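Side-chain contacts in putative hydantoin racemase (Klebsiella pneumoniae subsp. pneumoniae, PDB 3QVL), which probably catalyses the racemisation of allantoin and other 5-monosubstituted hydantoins, interconverting their D and L forms: residues A[178-182]-A[183-187]; A[93-96]-A[97-101]. All coordinates share one frame; numbering follows the deposited sequence.

Interaction 1 (A[178-182]-A[183-187]); sequences IVLGS and GGMAT. Unlike the reference sequence in segment 178-182: Ser182 (reference Cys). With 5HY ([(4R)-2,5-dioxoimidazolidin-4-yl]acetic acid), chain C.
Met185 folds back over Ser182 and Leu180 to make the tightly packed half of this turn. Its chain runs extended beyond CG, with CG anti to its own carbonyl carbon (chi1 -68°), and this carries CG to 3.7 Å from Ser182 CB while CE lies 3.8 Å from the same carbon. The Leu180 and Met185 side chains cross at a slant, with Leu180 CB 4.1 Å from Met185 CB; Val162 of helix 157-172 packs on both. Just past strand 177-180, in the second of the two similar α/β halves of this Asp/Glu racemase fold, residues 182-185 form a type I β-turn. Met185 N closes it on Ser182 O at 3.2 Å, from well above the carbonyl plane. The other half of the turn is polar and faces the bound 5HY. Ser182, a cysteine in the reference sequence, accepts Gly184 N on OG at 3.0 Å, an ST turn, and donates a hydrogen bond from OG to OD2 of the 5HY carboxylate at 2.6 Å. Next to it, Gly183 N donates to the ligand's ring carbonyl O at 2.9 Å, nearly straight at 164°. The solvent side is at the far end of segment 183-187, at Thr187.

Interaction 2 (A[93-96]-A[97-101]); sequences PVIG and IAEAA
Two hydrogen bonds tie Gly96, the last residue of strand 94-96, to the first turn of the helix that follows at once. One runs from Gly96 N to Glu99 OE1, 3.0 Å long and met nearly end-on to the C-O bond. Glu99 reaches it with CG anti to the backbone N (chi1 177°) and the chain extended beyond, which lays the carboxylate alongside the end of the strand. Because Gly96 is the N-cap and Glu99 the third residue of the helix, this is the side-chain-to-N-cap half of a capping box. The other bond, Ala100 N to Gly96 O at 3.0 Å, is the first helical backbone bond. Among charged groups, Glu99 OE2 forms a salt bridge with Arg87, which also donates to Val94 O, while the Asp80 carboxylate takes the backbone N-H groups of Ala98 and Glu99. Apolar packing falls to Ile95, whose CG2 lies 3.8 Å from Ala100 CB. The methyl Ile95 CG2 also lies against the carboxylate oxygen Glu99 OE1 at 3.6 Å, the two side chains crossing at about a right angle. Met107 of the second subunit packs on Ile95 and Glu99. With one oxygen on a backbone N-H and the other on Arg87, the buried carboxylate is fixed in rotation, and these partners, together with the N-terminal end of the helix, probably stabilise its negative charge.

In the fold
Interaction 2 comes first in the chain and starts a helix from the outermost strand, within this chain, of one parallel sheet; interaction 1 follows a strand of the other, one in each half of the fold. Their centres lie 13 Å apart, yet helix 97-108 reaches across: Ala101 CB packs on Val179 CG1 at 3.7 Å, and Ile97 CD1 comes within 4.0 Å of Gly183 N. The 5HY ligand is held directly by residues 182-183, together with Asn10, Ile45, Phe78 and Thr117. Interaction 2 contributes apolar wall instead, the Ile97 side chain lying about 4 Å from the ligand, nearest atoms, beside the turn that binds it.

Interaction 1 (A[178-182]-A[183-187])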
loop_
_atom_site.group_PDB
_atom_site.type_symbol
_atom_site.label_atom_id
_atom_site.label_comp_id
_atom_site.label_asym_id
_atom_site.label_seq_id
_atom_site.Cartn_x
_atom_site.Cartn_y
_atom_site.Cartn_z
ATOM N N ILE A 178 8.464 -9.032 -20.926
ATOM C CA ILE A 178 7.578 -8.054 -21.547
ATOM C C ILE A 178 6.148 -8.588 -21.585
ATOM O O ILE A 178 5.911 -9.733 -21.978
ATOM C CB ILE A 178 8.038 -7.685 -22.988
ATOM C CG1 ILE A 178 9.461 -7.098 -22.990
ATOM C CG2 ILE A 178 7.033 -6.745 -23.670
ATOM C CD1 ILE A 178 9.633 -5.780 -22.231
ATOM N N VAL A 179 5.208 -7.753 -21.158
ATOM C CA VAL A 179 3.789 -8.037 -21.323
ATOM C C VAL A 179 3.266 -7.185 -22.477
ATOM O O VAL A 179 3.318 -5.953 -22.423
ATOM C CB VAL A 179 2.991 -7.766 -20.021
ATOM C CG1 VAL A 179 1.491 -7.712 -20.292
ATOM C CG2 VAL A 179 3.299 -8.833 -18.982
ATOM N N LEU A 180 2.792 -7.851 -23.527
ATOM C CA LEU A 180 2.196 -7.162 -24.668
ATOM C C LEU A 180 0.824 -6.624 -24.276
ATOM O O LEU A 180 -0.016 -7.362 -23.757
ATOM C CB LEU A 180 2.100 -8.093 -25.882
ATOM C CG LEU A 180 3.415 -8.631 -26.460
ATOM C CD1 LEU A 180 3.147 -9.732 -27.476
ATOM C CD2 LEU A 180 4.263 -7.520 -27.079
ATOM N N GLY A 181 0.614 -5.333 -24.515
ATOM C CA GLY A 181 -0.577 -4.638 -24.037
ATOM C C GLY A 181 -1.681 -4.453 -25.060
ATOM O O GLY A 181 -2.395 -3.449 -25.027
ATOM N N SER A 182 -1.829 -5.424 -25.957
ATOM C CA SER A 182 -2.845 -5.367 -27.006
ATOM C C SER A 182 -3.210 -6.750 -27.528
ATOM O O SER A 182 -2.344 -7.614 -27.681
ATOM C CB SER A 182 -2.362 -4.500 -28.173
ATOM O OG SER A 182 -3.314 -4.482 -29.224
ATOM N N GLY A 183 -4.496 -6.944 -27.810
ATOM C CA GLY A 183 -4.968 -8.142 -28.500
ATOM C C GLY A 183 -4.430 -8.201 -29.919
ATOM O O GLY A 183 -4.276 -9.282 -30.488
ATOM N N GLY A 184 -4.138 -7.031 -30.484
ATOM C CA GLY A 184 -3.567 -6.920 -31.826
ATOM C C GLY A 184 -2.096 -7.296 -31.908
ATOM O O GLY A 184 -1.562 -7.476 -33.004
ATOM N N MET A 185 -1.443 -7.405 -30.752
ATOM C CA MET A 185 -0.033 -7.797 -30.672
ATOM C C MET A 185 0.131 -9.300 -30.442
ATOM O O MET A 185 1.254 -9.799 -30.346
ATOM C CB MET A 185 0.670 -7.040 -29.543
ATOM C CG MET A 185 0.835 -5.550 -29.771
ATOM S SD MET A 185 1.552 -4.743 -28.327
ATOM C CE MET A 185 1.145 -3.030 -28.663
ATOM N N ALA A 186 -0.994 -10.009 -30.370
ATOM C CA ALA A 186 -1.033 -11.417 -29.962
ATOM C C ALA A 186 -0.067 -12.345 -30.703
ATOM O O ALA A 186 0.583 -13.188 -30.081
ATOM C CB ALA A 186 -2.461 -11.951 -30.051
ATOM N N THR A 187 0.035 -12.180 -32.019
ATOM C CA THR A 187 0.859 -13.067 -32.847
ATOM C C THR A 187 2.343 -12.669 -32.900
ATOM O O THR A 187 3.133 -13.297 -33.610
ATOM C CB THR A 187 0.289 -13.206 -34.284
ATOM O OG1 THR A 187 0.144 -11.909 -34.876
ATOM C CG2 THR A 187 -1.066 -13.906 -34.263
HETATM C C 5HY C . -6.958 -4.110 -26.909
HETATM N N 5HY C . -7.893 -2.017 -27.111
HETATM O O 5HY C . -6.309 -5.086 -26.538
HETATM C CA 5HY C . -6.988 -2.752 -26.219
HETATM C CB 5HY C . -5.593 -2.095 -26.128
HETATM C CG 5HY C . -4.766 -2.069 -27.424
HETATM O OAB 5HY C . -9.100 -2.543 -28.948
HETATM N NAF 5HY C . -7.769 -4.084 -27.964
HETATM C CAI 5HY C . -8.310 -2.863 -28.060
HETATM O OD1 5HY C . -3.743 -1.354 -27.409
HETATM O OD2 5HY C . -5.145 -2.763 -28.393
#

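Interaction 2 (A[93-96]-A[97-101])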
loop_
_atom_site.group_PDB
_atom_site.type_symbol
_atom_site.label_atom_id
_atom_site.label_comp_id
_atom_site.label_asym_id
_atom_site.label_seq_id
_atom_site.Cartn_x
_atom_site.Cartn_y
_atom_site.Cartn_z
ATOM N N PRO A 93 -15.460 -20.464 -16.397
ATOM C CA PRO A 93 -14.553 -19.379 -16.022
ATOM C C PRO A 93 -14.349 -18.357 -17.141
ATOM O O PRO A 93 -14.395 -18.707 -18.324
ATOM C CB PRO A 93 -13.237 -20.106 -15.724
ATOM C CG PRO A 93 -13.335 -21.396 -16.461
ATOM C CD PRO A 93 -14.778 -21.771 -16.396
ATOM N N VAL A 94 -14.146 -17.101 -16.750
ATOM C CA VAL A 94 -13.868 -16.015 -17.688
ATOM C C VAL A 94 -12.524 -15.391 -17.327
ATOM O O VAL A 94 -12.333 -14.921 -16.202
ATOM C CB VAL A 94 -14.971 -14.927 -17.671
ATOM C CG1 VAL A 94 -14.720 -13.894 -18.760
ATOM C CG2 VAL A 94 -16.355 -15.543 -17.843
ATOM N N ILE A 95 -11.599 -15.395 -18.284
ATOM C CA ILE A 95 -10.248 -14.878 -18.067
ATOM C C ILE A 95 -9.956 -13.707 -19.003
ATOM O O ILE A 95 -10.144 -13.808 -20.217
ATOM C CB ILE A 95 -9.166 -15.988 -18.248
ATOM C CG1 ILE A 95 -9.502 -17.245 -17.426
ATOM C CG2 ILE A 95 -7.766 -15.458 -17.916
ATOM C CD1 ILE A 95 -9.566 -17.036 -15.912
ATOM N N GLY A 96 -9.507 -12.594 -18.428
ATOM C CA GLY A 96 -9.075 -11.441 -19.212
ATOM C C GLY A 96 -7.652 -11.629 -19.698
ATOM O O GLY A 96 -6.859 -12.324 -19.057
ATOM N N ILE A 97 -7.318 -11.013 -20.831
ATOM C CA ILE A 97 -5.976 -11.170 -21.400
ATOM C C ILE A 97 -4.898 -10.370 -20.663
ATOM O O ILE A 97 -3.750 -10.804 -20.592
ATOM C CB ILE A 97 -5.918 -10.922 -22.936
ATOM C CG1 ILE A 97 -6.307 -9.485 -23.295
ATOM C CG2 ILE A 97 -6.774 -11.953 -23.668
ATOM C CD1 ILE A 97 -5.724 -9.013 -24.619
ATOM N N ALA A 98 -5.269 -9.214 -20.115
ATOM C CA ALA A 98 -4.359 -8.450 -19.263
ATOM C C ALA A 98 -4.073 -9.246 -17.996
ATOM O O ALA A 98 -2.918 -9.401 -17.598
ATOM C CB ALA A 98 -4.946 -7.095 -18.922
ATOM N N GLU A 99 -5.142 -9.755 -17.388
ATOM C CA GLU A 99 -5.071 -10.612 -16.210
ATOM C C GLU A 99 -4.120 -11.790 -16.432
ATOM O O GLU A 99 -3.188 -11.996 -15.653
ATOM C CB GLU A 99 -6.477 -11.110 -15.856
ATOM C CG GLU A 99 -6.556 -12.071 -14.674
ATOM C CD GLU A 99 -7.930 -12.703 -14.525
ATOM O OE1 GLU A 99 -8.617 -12.918 -15.549
ATOM O OE2 GLU A 99 -8.328 -12.992 -13.378
ATOM N N ALA A 100 -4.354 -12.538 -17.508
ATOM C CA ALA A 100 -3.571 -13.734 -17.818
ATOM C C ALA A 100 -2.101 -13.432 -18.107
ATOM O O ALA A 100 -1.219 -14.146 -17.629
ATOM C CB ALA A 100 -4.196 -14.487 -18.975
ATOM N N ALA A 101 -1.847 -12.376 -18.881
ATOM C CA ALA A 101 -0.482 -11.981 -19.239
ATOM C C ALA A 101 0.332 -11.559 -18.019
ATOM O O ALA A 101 1.500 -11.933 -17.888
ATOM C CB ALA A 101 -0.497 -10.872 -20.279
#